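Local coordinates for protein Ulp1-like SUMO protease (Chaetomium thermophilum, PDB 6DG4) that probably cleaves SUMO from its conjugates as a cysteine protease of the Ulp1 (peptidase C48) family, this chain being the catalytic domain, at residues A73-T78 and D247-D252; K80-P83 and P87-T90. One frame throughout, in Å; residues are numbered along the deposited sequence.

Interaction 1. Residues A73-T78 and D247-D252; sequences ADYVNT and DFTLDD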
loop_
_atom_site.group_PDB
_atom_site.type_symbol
_atom_site.label_atom_id
_atom_site.label_comp_id
_atom_site.label_asym_id
_atom_site.label_seq_id
_atom_site.Cartn_x
_atom_site.Cartn_y
_atom_site.Cartn_z
ATOM N N ALA A 73 1.647 6.895 0.631
ATOM C CA ALA A 73 2.987 7.439 0.485
ATOM C C ALA A 73 2.956 8.957 0.477
ATOM O O ALA A 73 3.795 9.607 1.109
ATOM C CB ALA A 73 3.627 6.910 -0.795
ATOM N N ASP A 74 1.987 9.543 -0.224
ATOM C CA ASP A 74 1.933 10.996 -0.301
ATOM C C ASP A 74 1.611 11.619 1.054
ATOM O O ASP A 74 2.123 12.698 1.379
ATOM C CB ASP A 74 0.925 11.435 -1.354
ATOM C CG ASP A 74 1.147 12.853 -1.787
ATOM O OD1 ASP A 74 2.252 13.154 -2.285
ATOM O OD2 ASP A 74 0.228 13.665 -1.615
ATOM N N TYR A 75 0.767 10.963 1.858
ATOM C CA TYR A 75 0.541 11.444 3.216
ATOM C C TYR A 75 1.863 11.555 3.973
ATOM O O TYR A 75 2.155 12.581 4.597
ATOM C CB TYR A 75 -0.451 10.553 3.991
ATOM C CG TYR A 75 -0.400 10.924 5.449
ATOM C CD1 TYR A 75 -1.135 11.994 5.947
ATOM C CD2 TYR A 75 0.462 10.264 6.314
ATOM C CE1 TYR A 75 -1.018 12.375 7.273
ATOM C CE2 TYR A 75 0.576 10.630 7.631
ATOM C CZ TYR A 75 -0.154 11.683 8.104
ATOM O OH TYR A 75 -0.000 12.037 9.420
ATOM N N VAL A 76 2.672 10.495 3.936
ATOM C CA VAL A 76 3.912 10.488 4.707
ATOM C C VAL A 76 4.861 11.565 4.201
ATOM O O VAL A 76 5.474 12.296 4.989
ATOM C CB VAL A 76 4.560 9.091 4.676
ATOM C CG1 VAL A 76 5.930 9.138 5.332
ATOM C CG2 VAL A 76 3.669 8.060 5.374
ATOM N N ASN A 77 4.997 11.683 2.880
ATOM C CA ASN A 77 5.952 12.630 2.324
ATOM C C ASN A 77 5.545 14.060 2.630
ATOM O O ASN A 77 6.397 14.906 2.923
ATOM C CB ASN A 77 6.079 12.405 0.823
ATOM C CG ASN A 77 6.740 11.089 0.502
ATOM O OD1 ASN A 77 7.562 10.596 1.274
ATOM N ND2 ASN A 77 6.383 10.506 -0.630
ATOM N N THR A 78 4.249 14.351 2.568
ATOM C CA THR A 78 3.772 15.681 2.924
ATOM C C THR A 78 3.982 15.961 4.406
ATOM O O THR A 78 4.433 17.051 4.780
ATOM C CB THR A 78 2.298 15.791 2.540
ATOM O OG1 THR A 78 2.191 15.715 1.114
ATOM C CG2 THR A 78 1.700 17.090 3.023
ATOM N N ASP A 247 -10.589 15.510 6.331
ATOM C CA ASP A 247 -11.274 14.595 7.232
ATOM C C ASP A 247 -10.503 13.295 7.399
ATOM O O ASP A 247 -10.648 12.622 8.424
ATOM C CB ASP A 247 -12.667 14.255 6.706
ATOM C CG ASP A 247 -13.653 15.383 6.858
ATOM O OD1 ASP A 247 -13.267 16.536 7.137
ATOM O OD2 ASP A 247 -14.848 15.085 6.701
ATOM N N PHE A 248 -9.696 12.921 6.406
ATOM C CA PHE A 248 -9.022 11.627 6.399
ATOM C C PHE A 248 -7.516 11.743 6.591
ATOM O O PHE A 248 -6.780 10.811 6.262
ATOM C CB PHE A 248 -9.397 10.836 5.142
ATOM C CG PHE A 248 -10.876 10.595 5.033
ATOM C CD1 PHE A 248 -11.539 9.902 6.029
ATOM C CD2 PHE A 248 -11.612 11.100 3.979
ATOM C CE1 PHE A 248 -12.901 9.700 5.970
ATOM C CE2 PHE A 248 -12.979 10.897 3.917
ATOM C CZ PHE A 248 -13.621 10.203 4.913
ATOM N N THR A 249 -7.041 12.847 7.155
ATOM C CA THR A 249 -5.646 12.884 7.554
ATOM C C THR A 249 -5.346 11.723 8.501
ATOM O O THR A 249 -6.196 11.288 9.285
ATOM C CB THR A 249 -5.293 14.214 8.213
ATOM O OG1 THR A 249 -3.893 14.212 8.522
ATOM C CG2 THR A 249 -6.096 14.439 9.487
ATOM N N LEU A 250 -4.127 11.204 8.394
ATOM C CA LEU A 250 -3.643 10.149 9.273
ATOM C C LEU A 250 -2.873 10.709 10.468
ATOM O O LEU A 250 -2.250 9.938 11.202
ATOM C CB LEU A 250 -2.801 9.146 8.469
ATOM C CG LEU A 250 -3.557 8.376 7.373
ATOM C CD1 LEU A 250 -2.603 7.687 6.402
ATOM C CD2 LEU A 250 -4.528 7.351 7.963
ATOM N N ASP A 251 -2.948 12.029 10.701
ATOM C CA ASP A 251 -2.159 12.674 11.748
ATOM C C ASP A 251 -2.368 12.043 13.124
ATOM O O ASP A 251 -1.424 11.941 13.913
ATOM C CB ASP A 251 -2.510 14.162 11.836
ATOM C CG ASP A 251 -1.841 15.007 10.760
ATOM O OD1 ASP A 251 -1.005 14.500 9.972
ATOM O OD2 ASP A 251 -2.168 16.211 10.713
ATOM N N ASP A 252 -3.598 11.657 13.455
ATOM C CA ASP A 252 -3.850 11.155 14.803
ATOM C C ASP A 252 -3.349 9.730 15.012
ATOM O O ASP A 252 -3.429 9.232 16.138
ATOM C CB ASP A 252 -5.330 11.280 15.190
ATOM C CG ASP A 252 -6.253 10.474 14.298
ATOM O OD1 ASP A 252 -5.795 9.963 13.255
ATOM O OD2 ASP A 252 -7.454 10.367 14.645
#
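An ST turn in the loop after helix 228-241, T249 to D251, receives the ring of Y75 from helix 62-80. The turn is defined by T249 OG1, which accepts from D251 N at 3.2 Å. Y75 reaches it because its CG stands anti to the backbone N (chi1 168°), carrying the ring off the helix and across L250. L250 CB sits over the middle of one ring face, 3.7 Å from the Y75 centroid and 13° off the normal, which identifies a CH-pi contact. On that same face L250 CD1 covers the root of the ring, 4.0 Å from Y75 CG. The outer edge is polar: Y75 OH donates to D251 OD1 over 2.7 Å, meeting the lone pair anti to the other carboxylate oxygen, with ring and carboxylate planes 58° apart. T249 OG1 lies near the ring plane beside this edge, 3.6 Å from Y75 CE1. Around the pair, L215 of helix 202-215 touches both Y75 and L250, and D251 OD1 also has a weak, long ion pair with K79. A phenylalanine in place of Y75 lacks the hydroxyl, and the D251 carboxylate, left with that weak pair, would probably be freer to turn. The arrangement is an ST turn packed on helix 62-80 of the Ulp1-type catalytic domain.

Interaction 2. Residues K80-P83 and P87-T90; sequences KGAP and PKCT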
loop_
_atom_site.group_PDB
_atom_site.type_symbol
_atom_site.label_atom_id
_atom_site.label_comp_id
_atom_site.label_asym_id
_atom_site.label_seq_id
_atom_site.Cartn_x
_atom_site.Cartn_y
_atom_site.Cartn_z
ATOM N N LYS A 80 6.217 14.742 6.406
ATOM C CA LYS A 80 7.642 14.878 6.679
ATOM C C LYS A 80 8.305 15.995 5.882
ATOM O O LYS A 80 9.496 16.257 6.092
ATOM C CB LYS A 80 8.350 13.541 6.421
ATOM C CG LYS A 80 7.808 12.408 7.293
ATOM C CD LYS A 80 8.669 11.153 7.255
ATOM C CE LYS A 80 9.983 11.335 8.012
ATOM N NZ LYS A 80 9.781 11.542 9.474
ATOM N N GLY A 81 7.572 16.665 4.997
ATOM C CA GLY A 81 8.156 17.696 4.152
ATOM C C GLY A 81 9.267 17.186 3.261
ATOM O O GLY A 81 10.257 17.893 3.030
ATOM N N ALA A 82 9.125 15.972 2.749
ATOM C CA ALA A 82 10.189 15.373 1.961
ATOM C C ALA A 82 10.279 16.048 0.596
ATOM O O ALA A 82 9.251 16.414 0.016
ATOM C CB ALA A 82 9.902 13.886 1.756
ATOM N N PRO A 83 11.484 16.207 0.044
ATOM C CA PRO A 83 11.600 16.657 -1.349
ATOM C C PRO A 83 10.972 15.651 -2.306
ATOM O O PRO A 83 10.936 14.447 -2.043
ATOM C CB PRO A 83 13.115 16.758 -1.572
ATOM C CG PRO A 83 13.718 16.807 -0.206
ATOM C CD PRO A 83 12.804 16.011 0.671
ATOM N N PRO A 87 11.793 10.932 -1.433
ATOM C CA PRO A 87 10.667 10.558 -0.579
ATOM C C PRO A 87 11.106 9.828 0.676
ATOM O O PRO A 87 12.125 9.134 0.703
ATOM C CB PRO A 87 9.850 9.615 -1.473
ATOM C CG PRO A 87 10.849 9.050 -2.410
ATOM C CD PRO A 87 11.772 10.197 -2.709
ATOM N N LYS A 88 10.281 9.962 1.713
ATOM C CA LYS A 88 10.397 9.096 2.879
ATOM C C LYS A 88 9.552 7.837 2.751
ATOM O O LYS A 88 9.894 6.807 3.344
ATOM C CB LYS A 88 10.029 9.864 4.148
ATOM C CG LYS A 88 11.127 10.828 4.595
ATOM C CD LYS A 88 12.385 10.077 5.031
ATOM C CE LYS A 88 13.484 11.004 5.492
ATOM N NZ LYS A 88 14.675 10.221 5.941
ATOM N N CYS A 89 8.470 7.888 1.978
ATOM C CA CYS A 89 7.669 6.713 1.666
ATOM C C CYS A 89 7.392 6.741 0.175
ATOM O O CYS A 89 6.989 7.777 -0.361
ATOM C CB CYS A 89 6.350 6.717 2.436
ATOM S SG CYS A 89 5.353 5.209 2.239
ATOM N N THR A 90 7.632 5.627 -0.501
ATOM C CA THR A 90 7.354 5.577 -1.925
ATOM C C THR A 90 6.664 4.267 -2.267
ATOM O O THR A 90 6.745 3.279 -1.536
ATOM C CB THR A 90 8.614 5.820 -2.764
ATOM O OG1 THR A 90 8.227 5.962 -4.135
ATOM C CG2 THR A 90 9.600 4.681 -2.623
#
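K80 and K88 cross side chains where helix 62-80 gives way, through a Schellman motif, to the loop that leads back into strand 89-91. The CB of K80 points toward 87-90, and the side chain bends near its end: chi3 (72°) brings CE beside K88 CG, while chi4 (65°) sets where NZ points. K80 CD comes within 3.6 Å of K88 CB, and K80 CE is equally near K88 CG. The two chains meet at about a right angle, and the touch is between CD and CE of K80 and the carbons CB to CD of K88. The like charges stay apart, K80 NZ to K88 NZ being 6.2 Å, and K88 NZ has its own counter-charge in a salt bridge to D124.

G81 follows as the first residue to leave helical geometry. Its positive phi of 60° and the two bonds back into the last helical turn are the evidence for the Schellman motif, and they redirect the backbone away from the helix.

At A82 the two backbones come nearest by CA distance, its CA lying 5.5 Å from the CA of P87. The methyl group points at the opposing backbone: A82 CB is 3.9 Å from K88 N and 4.1 Å from P87 CA. This is van der Waals contact with the P87-K88 peptide. The CB of P87 points away from 80-83, and its ring touches N116.

P83 ends the segment. Here backbone meets backbone, with P83 O 3.7 Å from P87 N, a proline nitrogen that carries no hydrogen to donate.

In the fold
Interaction 2 falls inside the 168 residues that separate the two segments of interaction 1, and helix 62-80 serves both. Their centres lie about 11 Å apart, on the same side of the chain's centre. The helix sends Y75 toward the C-terminal segment and N77 toward 87-90, where its side-chain amide grips the backbone at two points: N77 OD1 to K88 N and N77 ND2 to C89 O, each 2.8 Å and each a probable hydrogen bond. A73 adds packing one turn earlier, with A73 CB 3.5 Å from C89 O. One helix thus links the C-terminal loop to strand 89-91, an edge strand of the mixed sheet within this chain.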